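Local atomic coordinates of pseudopodium-enriched atypical kinase 1 (Homo sapiens, PDB entry 6BHC), a protein that is a pseudokinase that keeps the protein kinase fold, probably with little or no catalytic activity, and dimerises, probably to act as a signalling scaffold. Residues K30-C35 / C411-A416; T25-K30 / L388-F393; F115-D120 / E192-Y197. The protein carries 1 engineered substitution. All coordinates share one frame; numbering follows the deposited sequence.

In the fold
Contacts 1 and 2 lie on the helical part of the chain, where helix 16-39, ahead of the kinase fold, packs on helices 371-396 and 406-417 that follow it. They share Lys-30, their centres are about 7 Å apart, and they touch directly: Ala-416 CB of contact 1 lies 3.6 Å from Leu-28 C of contact 2. Both also reach the second subunit, consistent with a role in dimerisation. Contact 3 belongs to the kinase fold itself, with its centre about 19 Å from that of contact 1 and about 26 Å from that of contact 2. Its Gln-118 OE1 is hydrogen-bonded to Lys-89 NZ, by its place on strand 85-91 probably the counterpart of the cleft lysine of active kinases.

Contact 1. Residues K30-C35 / C411-A416; sequences KLAVKC and CAQYLA
With its first torsion placing CG beside the backbone N (chi1 -75°) and its second extended (chi2 -169°), Gln-413 lays the base of its side chain against Ala-32, whose methyl is fixed by the backbone alone. This is a close helix-helix contact within the split helical region of the PEAK family, in which a helix ahead of the kinase fold, 16-39, packs on helices that follow it, here 406-417. The CG of Gln-413 comes to 4.2 Å from Ala-32 CB, so the aliphatic part of the glutamine makes the contact, while its amide lies further out on this partly exposed side.

Small residues set the separation. Ala-32 CA is 5.6 Å from Gln-413 CA and equally 5.6 Å from Ala-412 CA, so the methyl of Ala-32 enters between two successive residues of the other helix. Alanine suits both sides because a lone methyl on each lets the backbones come this close. Ala-32 CB also approaches the carbonyl carbon of Ala-412, C, at 4.4 Å. No hydrogen bond links the segments, and each helix keeps its own backbone bonds, such as Ala-416 N to Ala-412 O at 3.0 Å.

Beyond the alanine pair, helix 371-396 closes one flank: Leu-31 packs on Met-390, Cys-411 and Leu-415 pack on Leu-389, and Arg-386 NE is hydrogen-bonded to the carbonyl of Leu-415. Leu-31 and Cys-35 also touch Leu-398 of the second subunit, which places the seam next to the dimer interface. A turn along helix 406-417, Ala-416 CB stands slightly back at 5.0 Å from Ala-32 CB, whereas Ala-412 CB faces that methyl at 4.4 Å.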
ATOM      1  N   LYS A  30      12.823   3.815   0.994  1.00 25.71           N
ATOM      2  CA  LYS A  30      11.934   4.535   1.900  1.00 31.02           C
ATOM      3  C   LYS A  30      10.951   3.584   2.574  1.00 32.04           C
ATOM      4  O   LYS A  30      10.638   3.743   3.759  1.00 26.26           O
ATOM      5  CB  LYS A  30      11.195   5.637   1.140  1.00 27.87           C
ATOM      6  CG  LYS A  30      10.293   6.504   2.005  1.00 52.57           C
ATOM      7  CD  LYS A  30       9.632   7.603   1.185  1.00 58.83           C
ATOM      8  CE  LYS A  30       8.673   8.432   2.027  1.00 63.54           C
ATOM      9  NZ  LYS A  30       8.014   9.503   1.226  1.00 68.42           N
ATOM     10  N   LEU A  31      10.460   2.586   1.835  1.00 25.15           N
ATOM     11  CA  LEU A  31       9.575   1.590   2.430  1.00 25.31           C
ATOM     12  C   LEU A  31      10.303   0.761   3.480  1.00 31.11           C
ATOM     13  O   LEU A  31       9.728   0.424   4.522  1.00 28.80           O
ATOM     14  CB  LEU A  31       8.994   0.687   1.342  1.00 29.54           C
ATOM     15  CG  LEU A  31       8.023   1.337   0.354  1.00 29.98           C
ATOM     16  CD1 LEU A  31       7.733   0.400  -0.811  1.00 27.94           C
ATOM     17  CD2 LEU A  31       6.735   1.731   1.058  1.00 31.54           C
ATOM     18  N   ALA A  32      11.569   0.423   3.224  1.00 25.09           N
ATOM     19  CA  ALA A  32      12.335  -0.350   4.197  1.00 32.98           C
ATOM     20  C   ALA A  32      12.582   0.454   5.467  1.00 26.54           C
ATOM     21  O   ALA A  32      12.491  -0.084   6.577  1.00 30.12           O
ATOM     22  CB  ALA A  32      13.659  -0.807   3.583  1.00 22.33           C
ATOM     23  N   VAL A  33      12.891   1.745   5.324  1.00 27.84           N
ATOM     24  CA  VAL A  33      13.110   2.594   6.490  1.00 25.03           C
ATOM     25  C   VAL A  33      11.810   2.786   7.262  1.00 40.53           C
ATOM     26  O   VAL A  33      11.802   2.798   8.500  1.00 35.08           O
ATOM     27  CB  VAL A  33      13.724   3.939   6.060  1.00 33.68           C
ATOM     28  CG1 VAL A  33      13.726   4.926   7.220  1.00 33.66           C
ATOM     29  CG2 VAL A  33      15.136   3.730   5.539  1.00 35.70           C
ATOM     30  N   LYS A  34      10.690   2.936   6.550  1.00 30.35           N
ATOM     31  CA  LYS A  34       9.405   3.074   7.228  1.00 36.79           C
ATOM     32  C   LYS A  34       9.033   1.798   7.972  1.00 36.37           C
ATOM     33  O   LYS A  34       8.502   1.858   9.087  1.00 38.04           O
ATOM     34  CB  LYS A  34       8.316   3.454   6.225  1.00 41.46           C
ATOM     35  CG  LYS A  34       8.010   4.940   6.186  1.00 57.23           C
ATOM     36  CD  LYS A  34       6.975   5.266   5.124  1.00 70.54           C
ATOM     37  CE  LYS A  34       6.489   6.701   5.258  1.00 80.41           C
ATOM     38  NZ  LYS A  34       7.619   7.669   5.281  1.00 82.70           N
ATOM     39  N   CYS A  35       9.300   0.635   7.373  1.00 34.30           N
ATOM     40  CA  CYS A  35       9.095  -0.622   8.086  1.00 30.51           C
ATOM     41  C   CYS A  35       9.976  -0.695   9.325  1.00 38.07           C
ATOM     42  O   CYS A  35       9.518  -1.098  10.399  1.00 35.48           O
ATOM     43  CB  CYS A  35       9.379  -1.808   7.164  1.00 25.82           C
ATOM     44  SG  CYS A  35       8.171  -2.064   5.850  1.00 35.44           S
ATOM     45  N   CYS A 411      12.589  -8.619   2.777  1.00 22.10           N
ATOM     46  CA  CYS A 411      12.630  -8.669   1.320  1.00 21.25           C
ATOM     47  C   CYS A 411      12.804  -7.276   0.729  1.00 23.14           C
ATOM     48  O   CYS A 411      13.534  -7.099  -0.254  1.00 29.28           O
ATOM     49  CB  CYS A 411      11.362  -9.329   0.778  1.00 30.78           C
ATOM     50  SG  CYS A 411      11.338  -9.528  -1.019  1.00 26.45           S
ATOM     51  N   ALA A 412      12.145  -6.274   1.318  1.00 24.76           N
ATOM     52  CA  ALA A 412      12.335  -4.901   0.864  1.00 17.38           C
ATOM     53  C   ALA A 412      13.766  -4.433   1.101  1.00 23.28           C
ATOM     54  O   ALA A 412      14.328  -3.710   0.273  1.00 25.38           O
ATOM     55  CB  ALA A 412      11.342  -3.971   1.562  1.00 20.51           C
ATOM     56  N   GLN A 413      14.369  -4.830   2.228  1.00 23.04           N
ATOM     57  CA  GLN A 413      15.765  -4.482   2.481  1.00 26.05           C
ATOM     58  C   GLN A 413      16.673  -5.038   1.396  1.00 17.63           C
ATOM     59  O   GLN A 413      17.604  -4.363   0.944  1.00 22.15           O
ATOM     60  CB  GLN A 413      16.210  -5.008   3.846  1.00 27.14           C
ATOM     61  CG  GLN A 413      15.688  -4.240   5.043  1.00 39.67           C
ATOM     62  CD  GLN A 413      16.379  -4.651   6.333  1.00 50.20           C
ATOM     63  OE1 GLN A 413      16.095  -4.111   7.401  1.00 64.30           O
ATOM     64  NE2 GLN A 413      17.295  -5.609   6.235  1.00 53.79           N
ATOM     65  N   TYR A 414      16.414  -6.273   0.969  1.00 19.45           N
ATOM     66  CA  TYR A 414      17.255  -6.922  -0.026  1.00 18.11           C
ATOM     67  C   TYR A 414      17.186  -6.195  -1.365  1.00 20.34           C
ATOM     68  O   TYR A 414      18.209  -5.757  -1.902  1.00 18.16           O
ATOM     69  CB  TYR A 414      16.826  -8.381  -0.161  1.00 17.08           C
ATOM     70  CG  TYR A 414      17.538  -9.172  -1.230  1.00 17.83           C
ATOM     71  CD1 TYR A 414      18.893  -8.987  -1.484  1.00 14.37           C
ATOM     72  CD2 TYR A 414      16.857 -10.130  -1.966  1.00 17.84           C
ATOM     73  CE1 TYR A 414      19.540  -9.727  -2.456  1.00 20.59           C
ATOM     74  CE2 TYR A 414      17.493 -10.873  -2.934  1.00 20.42           C
ATOM     75  CZ  TYR A 414      18.831 -10.669  -3.176  1.00 20.39           C
ATOM     76  OH  TYR A 414      19.455 -11.420  -4.144  1.00 14.99           O
ATOM     77  N   LEU A 415      15.978  -6.042  -1.911  1.00 16.19           N
ATOM     78  CA  LEU A 415      15.835  -5.477  -3.249  1.00 22.25           C
ATOM     79  C   LEU A 415      16.182  -3.994  -3.293  1.00 26.05           C
ATOM     80  O   LEU A 415      16.584  -3.486  -4.346  1.00 28.27           O
ATOM     81  CB  LEU A 415      14.415  -5.701  -3.763  1.00 23.28           C
ATOM     82  CG  LEU A 415      14.007  -7.169  -3.901  1.00 24.31           C
ATOM     83  CD1 LEU A 415      12.627  -7.290  -4.523  1.00 31.07           C
ATOM     84  CD2 LEU A 415      15.040  -7.930  -4.717  1.00 16.58           C
ATOM     85  N   ALA A 416      16.039  -3.282  -2.172  1.00 19.34           N
ATOM     86  CA  ALA A 416      16.300  -1.845  -2.180  1.00 31.38           C
ATOM     87  C   ALA A 416      17.789  -1.548  -2.311  1.00 30.79           C
ATOM     88  O   ALA A 416      18.178  -0.585  -2.981  1.00 26.20           O
ATOM     89  CB  ALA A 416      15.740  -1.199  -0.915  1.00 18.28           C
TER

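Contact 2. Residues T25-K30 / L388-F393; sequences TDALKK and LLMIKF
Met-390 curls its terminal methyl onto Leu-28 and Ala-27, joining helix 16-39 to helix 371-396 in the split helical dimerisation region that flanks the kinase fold. The two short segments cross at 48° and their axes come no closer than 11.1 Å, too wide for the backbones to meet, so the reach of Met-390 and Leu-28 closes the distance. Methionine suits this because its unbranched chain can fold: bends at chi2 (69°) and chi3 (59°) turn CE back toward the facing helix. Met-390 CE is the tight spot, 3.7 Å from Ala-27 CB and from Leu-28 CG. The alanine gives the methyl a shallow seat, and the branched leucine the wall beside it.

Leu-28 CD2 touches Met-390 CE as well and goes on to meet CD2 of Leu-389 as the two leucines run obliquely past each other. All four touching residues are buried and apolar, and no hydrogen bond crosses the contact. The packing loosens toward Phe-393, whose CE2 stays 5.2 Å from Leu-28 CD2.

The outward sides of both helices differ: Asp-26, Lys-30 and Lys-392 are exposed, their charged ends suited to water, though Lys-30 NZ makes a long, weak ion pair with Glu-395 of the second subunit. One margin is taken up by that subunit: Ala-27 packs on its Ile-391, Met-390 on its Ala-394. On the inner side Leu-28 is backed by Ala-416 and Leu-389 by Leu-415, both from helix 406-417. Between these two leucines the methyl carbons Leu-28 CD2 and Leu-389 CD2 sit 3.9 Å apart.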
ATOM      1  N   THR A  25      13.999   2.051  -6.803  1.00 32.18           N
ATOM      2  CA  THR A  25      15.062   1.852  -5.823  1.00 27.11           C
ATOM      3  C   THR A  25      14.917   2.817  -4.653  1.00 28.05           C
ATOM      4  O   THR A  25      14.997   2.414  -3.487  1.00 38.82           O
ATOM      5  CB  THR A  25      16.425   2.012  -6.497  1.00 30.53           C
ATOM      6  OG1 THR A  25      16.574   1.012  -7.513  1.00 46.63           O
ATOM      7  CG2 THR A  25      17.545   1.864  -5.482  1.00 26.70           C
ATOM      8  N   ASP A  26      14.695   4.102  -4.946  1.00 28.52           N
ATOM      9  CA  ASP A  26      14.516   5.078  -3.876  1.00 27.26           C
ATOM     10  C   ASP A  26      13.240   4.819  -3.084  1.00 30.37           C
ATOM     11  O   ASP A  26      13.207   5.058  -1.872  1.00 28.40           O
ATOM     12  CB  ASP A  26      14.505   6.495  -4.451  1.00 28.81           C
ATOM     13  CG  ASP A  26      15.802   6.851  -5.153  1.00 73.49           C
ATOM     14  OD1 ASP A  26      16.838   6.225  -4.847  1.00 69.73           O
ATOM     15  OD2 ASP A  26      15.785   7.764  -6.007  1.00 74.73           O
ATOM     16  N   ALA A  27      12.187   4.328  -3.743  1.00 28.90           N
ATOM     17  CA  ALA A  27      10.944   4.041  -3.036  1.00 26.60           C
ATOM     18  C   ALA A  27      11.104   2.852  -2.096  1.00 28.20           C
ATOM     19  O   ALA A  27      10.644   2.891  -0.948  1.00 26.36           O
ATOM     20  CB  ALA A  27       9.815   3.791  -4.035  1.00 26.78           C
ATOM     21  N   LEU A  28      11.754   1.783  -2.564  1.00 27.24           N
ATOM     22  CA  LEU A  28      11.937   0.604  -1.721  1.00 24.17           C
ATOM     23  C   LEU A  28      12.821   0.903  -0.519  1.00 26.05           C
ATOM     24  O   LEU A  28      12.621   0.326   0.556  1.00 35.83           O
ATOM     25  CB  LEU A  28      12.524  -0.546  -2.540  1.00 24.73           C
ATOM     26  CG  LEU A  28      11.558  -1.305  -3.453  1.00 32.38           C
ATOM     27  CD1 LEU A  28      12.300  -2.364  -4.247  1.00 41.14           C
ATOM     28  CD2 LEU A  28      10.435  -1.935  -2.643  1.00 31.55           C
ATOM     29  N   LYS A  29      13.803   1.794  -0.676  1.00 28.49           N
ATOM     30  CA  LYS A  29      14.597   2.219   0.472  1.00 31.23           C
ATOM     31  C   LYS A  29      13.742   2.977   1.479  1.00 30.69           C
ATOM     32  O   LYS A  29      13.904   2.806   2.693  1.00 25.62           O
ATOM     33  CB  LYS A  29      15.775   3.078   0.013  1.00 27.78           C
ATOM     34  CG  LYS A  29      16.837   2.309  -0.750  1.00 30.82           C
ATOM     35  CD  LYS A  29      17.943   3.229  -1.230  1.00 33.81           C
ATOM     36  CE  LYS A  29      19.004   2.454  -1.990  1.00 33.73           C
ATOM     37  NZ  LYS A  29      20.002   3.361  -2.617  1.00 45.34           N
ATOM     38  N   LYS A  30      12.823   3.815   0.994  1.00 25.71           N
ATOM     39  CA  LYS A  30      11.934   4.535   1.900  1.00 31.02           C
ATOM     40  C   LYS A  30      10.951   3.584   2.574  1.00 32.04           C
ATOM     41  O   LYS A  30      10.638   3.743   3.759  1.00 26.26           O
ATOM     42  CB  LYS A  30      11.195   5.637   1.140  1.00 27.87           C
ATOM     43  CG  LYS A  30      10.293   6.504   2.005  1.00 52.57           C
ATOM     44  CD  LYS A  30       9.632   7.603   1.185  1.00 58.83           C
ATOM     45  CE  LYS A  30       8.673   8.432   2.027  1.00 63.54           C
ATOM     46  NZ  LYS A  30       8.014   9.503   1.226  1.00 68.42           N
ATOM     47  N   LEU A 388       7.466  -6.363  -8.830  1.00 24.87           N
ATOM     48  CA  LEU A 388       6.555  -7.283  -8.156  1.00 29.39           C
ATOM     49  C   LEU A 388       6.385  -6.914  -6.686  1.00 28.09           C
ATOM     50  O   LEU A 388       5.261  -6.878  -6.170  1.00 25.79           O
ATOM     51  CB  LEU A 388       7.064  -8.717  -8.296  1.00 22.08           C
ATOM     52  CG  LEU A 388       7.010  -9.301  -9.708  1.00 27.85           C
ATOM     53  CD1 LEU A 388       7.671 -10.671  -9.752  1.00 26.81           C
ATOM     54  CD2 LEU A 388       5.570  -9.383 -10.185  1.00 25.04           C
ATOM     55  N   LEU A 389       7.492  -6.632  -5.997  1.00 25.92           N
ATOM     56  CA  LEU A 389       7.405  -6.279  -4.583  1.00 28.70           C
ATOM     57  C   LEU A 389       6.658  -4.965  -4.388  1.00 30.52           C
ATOM     58  O   LEU A 389       5.874  -4.825  -3.441  1.00 23.78           O
ATOM     59  CB  LEU A 389       8.803  -6.198  -3.972  1.00 19.61           C
ATOM     60  CG  LEU A 389       8.839  -5.906  -2.469  1.00 25.35           C
ATOM     61  CD1 LEU A 389       8.069  -6.971  -1.699  1.00 30.28           C
ATOM     62  CD2 LEU A 389      10.270  -5.814  -1.970  1.00 17.90           C
ATOM     63  N   MET A 390       6.884  -3.992  -5.275  1.00 25.54           N
ATOM     64  CA  MET A 390       6.165  -2.727  -5.176  1.00 24.64           C
ATOM     65  C   MET A 390       4.665  -2.935  -5.343  1.00 25.87           C
ATOM     66  O   MET A 390       3.861  -2.312  -4.641  1.00 29.97           O
ATOM     67  CB  MET A 390       6.689  -1.740  -6.219  1.00 25.42           C
ATOM     68  CG  MET A 390       6.188  -0.316  -6.036  1.00 31.98           C
ATOM     69  SD  MET A 390       6.868   0.463  -4.558  1.00 42.62           S
ATOM     70  CE  MET A 390       8.620   0.376  -4.913  1.00 35.52           C
ATOM     71  N   ILE A 391       4.272  -3.811  -6.271  1.00 28.17           N
ATOM     72  CA  ILE A 391       2.859  -4.133  -6.447  1.00 30.09           C
ATOM     73  C   ILE A 391       2.300  -4.778  -5.185  1.00 31.18           C
ATOM     74  O   ILE A 391       1.171  -4.489  -4.771  1.00 32.57           O
ATOM     75  CB  ILE A 391       2.673  -5.035  -7.682  1.00 31.72           C
ATOM     76  CG1 ILE A 391       3.002  -4.263  -8.961  1.00 34.59           C
ATOM     77  CG2 ILE A 391       1.258  -5.596  -7.739  1.00 20.18           C
ATOM     78  CD1 ILE A 391       3.047  -5.129 -10.205  1.00 27.05           C
ATOM     79  N   LYS A 392       3.088  -5.647  -4.546  1.00 27.28           N
ATOM     80  CA  LYS A 392       2.629  -6.324  -3.335  1.00 27.96           C
ATOM     81  C   LYS A 392       2.320  -5.326  -2.225  1.00 25.25           C
ATOM     82  O   LYS A 392       1.295  -5.444  -1.544  1.00 29.96           O
ATOM     83  CB  LYS A 392       3.679  -7.332  -2.870  1.00 32.51           C
ATOM     84  CG  LYS A 392       3.296  -8.107  -1.617  1.00 49.80           C
ATOM     85  CD  LYS A 392       4.475  -8.916  -1.095  1.00 64.90           C
ATOM     86  CE  LYS A 392       4.095  -9.752   0.117  1.00 71.56           C
ATOM     87  NZ  LYS A 392       3.108 -10.811  -0.222  1.00 71.26           N
ATOM     88  N   PHE A 393       3.195  -4.337  -2.026  1.00 22.13           N
ATOM     89  CA  PHE A 393       2.936  -3.321  -1.011  1.00 23.29           C
ATOM     90  C   PHE A 393       1.708  -2.493  -1.363  1.00 21.85           C
ATOM     91  O   PHE A 393       0.910  -2.149  -0.483  1.00 25.02           O
ATOM     92  CB  PHE A 393       4.157  -2.417  -0.839  1.00 26.74           C
ATOM     93  CG  PHE A 393       5.163  -2.936   0.148  1.00 28.68           C
ATOM     94  CD1 PHE A 393       5.047  -2.636   1.497  1.00 31.95           C
ATOM     95  CD2 PHE A 393       6.224  -3.721  -0.272  1.00 29.76           C
ATOM     96  CE1 PHE A 393       5.974  -3.111   2.409  1.00 34.10           C
ATOM     97  CE2 PHE A 393       7.154  -4.199   0.634  1.00 34.92           C
ATOM     98  CZ  PHE A 393       7.028  -3.894   1.977  1.00 24.47           C
TER

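Contact 3. Residues F115-D120 / E192-Y197; sequences FNIQQD and EHLKPY
Ile-117 pushes its longer branch between His-193 and Leu-194 in the C-terminal part of helix 173-194. Its CB, aimed at that helix, serves as the branch point. The shorter arm, CG2, stays back, 5.5 Å from Leu-194 CD2. The longer arm starts at CG1, beside the backbone N (chi1 -61°), and still stands 4.8 Å from His-193 CD2. An extended chi2 of -175° carries the chain straight on to CD1, and this tip does the touching: it lies 3.6 Å from His-193 CD2 and 3.8 Å from Leu-194 CD2. The same methyl lies along CB, CG and CD2 of His-193, nearest CD2, and meets the ring obliquely.

In kinase terms, segment 115-120 belongs to the loop between helix C (104-109) and strand β4 (123-128), and helix 173-194 is helix E of the C-lobe. Packing of this loop on helix E is a familiar feature of protein kinases, where it helps tie the N-lobe to the C-lobe. Isoleucine suits the position because its long arm can reach a helix on which His-193 CA is 8.7 Å from Ile-117 CA.

His-193 offers carbon to the isoleucine and nitrogen to the loop: NE2 is hydrogen-bonded to the carbonyl of Ala-112, which should hold the ring's rotation and requires the proton on NE2. Leu-194, buried, offers its CD2 to the same isoleucine methyl. The loop itself is fixed from strand 237-240, since the backbones of Asn-116 and Gln-118 bond to Val-240. Gln-118, buried too, has OE1 bonded to Lys-89 NZ and NE2 bonded to Tyr-73 OH.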
ATOM      1  N   PHE A 115      17.343  -4.173  15.798  1.00 29.89           N
ATOM      2  CA  PHE A 115      16.199  -5.078  15.853  1.00 22.72           C
ATOM      3  C   PHE A 115      16.586  -6.469  16.346  1.00 27.96           C
ATOM      4  O   PHE A 115      15.779  -7.144  16.995  1.00 24.76           O
ATOM      5  CB  PHE A 115      15.557  -5.153  14.466  1.00 22.71           C
ATOM      6  CG  PHE A 115      14.265  -5.916  14.419  1.00 22.02           C
ATOM      7  CD1 PHE A 115      13.101  -5.371  14.939  1.00 22.44           C
ATOM      8  CD2 PHE A 115      14.205  -7.164  13.818  1.00 24.42           C
ATOM      9  CE1 PHE A 115      11.908  -6.066  14.880  1.00 24.17           C
ATOM     10  CE2 PHE A 115      13.016  -7.864  13.758  1.00 22.18           C
ATOM     11  CZ  PHE A 115      11.865  -7.311  14.286  1.00 23.77           C
ATOM     12  N   ASN A 116      17.815  -6.907  16.066  1.00 24.37           N
ATOM     13  CA  ASN A 116      18.248  -8.267  16.360  1.00 22.76           C
ATOM     14  C   ASN A 116      19.292  -8.329  17.472  1.00 23.43           C
ATOM     15  O   ASN A 116      19.969  -9.351  17.624  1.00 25.67           O
ATOM     16  CB  ASN A 116      18.783  -8.929  15.091  1.00 22.63           C
ATOM     17  CG  ASN A 116      17.759  -8.954  13.977  1.00 22.12           C
ATOM     18  OD1 ASN A 116      17.922  -8.290  12.955  1.00 23.38           O
ATOM     19  ND2 ASN A 116      16.692  -9.720  14.171  1.00 23.80           N
ATOM     20  N   ILE A 117      19.437  -7.262  18.251  1.00 25.52           N
ATOM     21  CA  ILE A 117      20.366  -7.229  19.372  1.00 26.13           C
ATOM     22  C   ILE A 117      19.586  -6.860  20.625  1.00 31.29           C
ATOM     23  O   ILE A 117      18.735  -5.963  20.595  1.00 24.89           O
ATOM     24  CB  ILE A 117      21.531  -6.247  19.122  1.00 32.90           C
ATOM     25  CG1 ILE A 117      22.322  -6.682  17.887  1.00 28.38           C
ATOM     26  CG2 ILE A 117      22.447  -6.165  20.341  1.00 26.40           C
ATOM     27  CD1 ILE A 117      23.557  -5.860  17.621  1.00 34.06           C
ATOM     28  N   GLN A 118      19.870  -7.557  21.723  1.00 25.42           N
ATOM     29  CA  GLN A 118      19.067  -7.420  22.931  1.00 39.09           C
ATOM     30  C   GLN A 118      19.182  -6.019  23.515  1.00 31.07           C
ATOM     31  O   GLN A 118      20.283  -5.470  23.638  1.00 29.62           O
ATOM     32  CB  GLN A 118      19.490  -8.457  23.970  1.00 34.74           C
ATOM     33  CG  GLN A 118      18.632  -8.443  25.221  1.00 35.07           C
ATOM     34  CD  GLN A 118      18.897  -9.628  26.124  1.00 37.57           C
ATOM     35  OE1 GLN A 118      20.047  -9.975  26.393  1.00 32.27           O
ATOM     36  NE2 GLN A 118      17.830 -10.262  26.592  1.00 27.30           N
ATOM     37  N   GLN A 119      18.039  -5.443  23.872  1.00 28.37           N
ATOM     38  CA  GLN A 119      17.956  -4.168  24.564  1.00 32.60           C
ATOM     39  C   GLN A 119      17.529  -4.398  26.007  1.00 37.76           C
ATOM     40  O   GLN A 119      16.893  -5.402  26.338  1.00 28.18           O
ATOM     41  CB  GLN A 119      16.960  -3.227  23.878  1.00 27.75           C
ATOM     42  CG  GLN A 119      17.121  -3.114  22.374  1.00 30.64           C
ATOM     43  CD  GLN A 119      15.976  -2.355  21.728  1.00 40.57           C
ATOM     44  OE1 GLN A 119      15.630  -1.250  22.149  1.00 42.55           O
ATOM     45  NE2 GLN A 119      15.372  -2.952  20.707  1.00 38.66           N
ATOM     46  N   ASP A 120      17.883  -3.448  26.870  1.00 36.41           N
ATOM     47  CA  ASP A 120      17.478  -3.493  28.266  1.00 40.01           C
ATOM     48  C   ASP A 120      17.060  -2.099  28.708  1.00 40.89           C
ATOM     49  O   ASP A 120      17.509  -1.095  28.151  1.00 36.18           O
ATOM     50  CB  ASP A 120      18.601  -4.023  29.171  1.00 47.64           C
ATOM     51  CG  ASP A 120      19.779  -3.073  29.260  1.00 57.24           C
ATOM     52  OD1 ASP A 120      19.777  -2.205  30.159  1.00 58.73           O
ATOM     53  OD2 ASP A 120      20.708  -3.194  28.434  1.00 64.36           O
ATOM     54  N   GLU A 192      26.389  -7.828  11.527  1.00 32.66           N
ATOM     55  CA  GLU A 192      26.826  -6.706  10.703  1.00 30.26           C
ATOM     56  C   GLU A 192      26.765  -5.397  11.480  1.00 34.70           C
ATOM     57  O   GLU A 192      27.540  -4.473  11.208  1.00 27.37           O
ATOM     58  CB  GLU A 192      25.962  -6.628   9.443  1.00 34.14           C
ATOM     59  CG  GLU A 192      26.449  -5.652   8.387  1.00 59.40           C
ATOM     60  CD  GLU A 192      25.525  -5.593   7.182  1.00 72.00           C
ATOM     61  OE1 GLU A 192      24.304  -5.798   7.356  1.00 70.37           O
ATOM     62  OE2 GLU A 192      26.021  -5.349   6.062  1.00 74.86           O
ATOM     63  N   HIS A 193      25.858  -5.304  12.455  1.00 23.53           N
ATOM     64  CA  HIS A 193      25.767  -4.124  13.307  1.00 26.06           C
ATOM     65  C   HIS A 193      26.978  -3.980  14.220  1.00 29.28           C
ATOM     66  O   HIS A 193      27.295  -2.861  14.637  1.00 32.25           O
ATOM     67  CB  HIS A 193      24.484  -4.191  14.141  1.00 21.72           C
ATOM     68  CG  HIS A 193      24.180  -2.937  14.899  1.00 24.62           C
ATOM     69  ND1 HIS A 193      23.738  -1.784  14.286  1.00 25.55           N
ATOM     70  CD2 HIS A 193      24.237  -2.662  16.223  1.00 22.17           C
ATOM     71  CE1 HIS A 193      23.544  -0.850  15.199  1.00 22.00           C
ATOM     72  NE2 HIS A 193      23.838  -1.356  16.383  1.00 17.84           N
ATOM     73  N   LEU A 194      27.666  -5.081  14.531  1.00 21.35           N
ATOM     74  CA  LEU A 194      28.814  -5.023  15.427  1.00 23.55           C
ATOM     75  C   LEU A 194      30.090  -4.566  14.732  1.00 27.33           C
ATOM     76  O   LEU A 194      31.015  -4.106  15.411  1.00 29.29           O
ATOM     77  CB  LEU A 194      29.061  -6.393  16.064  1.00 21.49           C
ATOM     78  CG  LEU A 194      27.901  -7.068  16.797  1.00 28.38           C
ATOM     79  CD1 LEU A 194      28.348  -8.398  17.396  1.00 29.21           C
ATOM     80  CD2 LEU A 194      27.336  -6.159  17.872  1.00 26.01           C
ATOM     81  N   LYS A 195      30.158  -4.679  13.406  1.00 19.37           N
ATOM     82  CA  LYS A 195      31.409  -4.411  12.700  1.00 23.69           C
ATOM     83  C   LYS A 195      31.892  -2.973  12.842  1.00 33.01           C
ATOM     84  O   LYS A 195      33.092  -2.777  13.104  1.00 30.22           O
ATOM     85  CB  LYS A 195      31.261  -4.808  11.227  1.00 23.68           C
ATOM     86  CG  LYS A 195      30.817  -6.245  11.026  1.00 26.34           C
ATOM     87  CD  LYS A 195      31.761  -7.215  11.716  1.00 41.50           C
ATOM     88  CE  LYS A 195      31.298  -8.655  11.543  1.00 46.76           C
ATOM     89  NZ  LYS A 195      32.214  -9.619  12.216  1.00 53.23           N
ATOM     90  N   PRO A 196      31.059  -1.937  12.683  1.00 32.70           N
ATOM     91  CA  PRO A 196      31.580  -0.568  12.852  1.00 34.57           C
ATOM     92  C   PRO A 196      32.054  -0.269  14.264  1.00 32.65           C
ATOM     93  O   PRO A 196      32.820   0.683  14.458  1.00 33.06           O
ATOM     94  CB  PRO A 196      30.386   0.316  12.460  1.00 31.76           C
ATOM     95  CG  PRO A 196      29.531  -0.557  11.614  1.00 27.81           C
ATOM     96  CD  PRO A 196      29.659  -1.917  12.222  1.00 21.97           C
ATOM     97  N   TYR A 197      31.625  -1.046  15.257  1.00 22.72           N
ATOM     98  CA  TYR A 197      32.141  -0.925  16.613  1.00 28.83           C
ATOM     99  C   TYR A 197      33.390  -1.762  16.846  1.00 36.82           C
ATOM    100  O   TYR A 197      34.008  -1.636  17.909  1.00 33.04           O
ATOM    101  CB  TYR A 197      31.069  -1.334  17.633  1.00 30.91           C
ATOM    102  CG  TYR A 197      29.857  -0.434  17.666  1.00 34.26           C
ATOM    103  CD1 TYR A 197      29.869   0.754  18.387  1.00 37.72           C
ATOM    104  CD2 TYR A 197      28.696  -0.775  16.986  1.00 35.26           C
ATOM    105  CE1 TYR A 197      28.762   1.581  18.422  1.00 41.79           C
ATOM    106  CE2 TYR A 197      27.582   0.043  17.017  1.00 30.23           C
ATOM    107  CZ  TYR A 197      27.622   1.220  17.735  1.00 36.96           C
ATOM    108  OH  TYR A 197      26.517   2.039  17.768  1.00 40.18           O
TER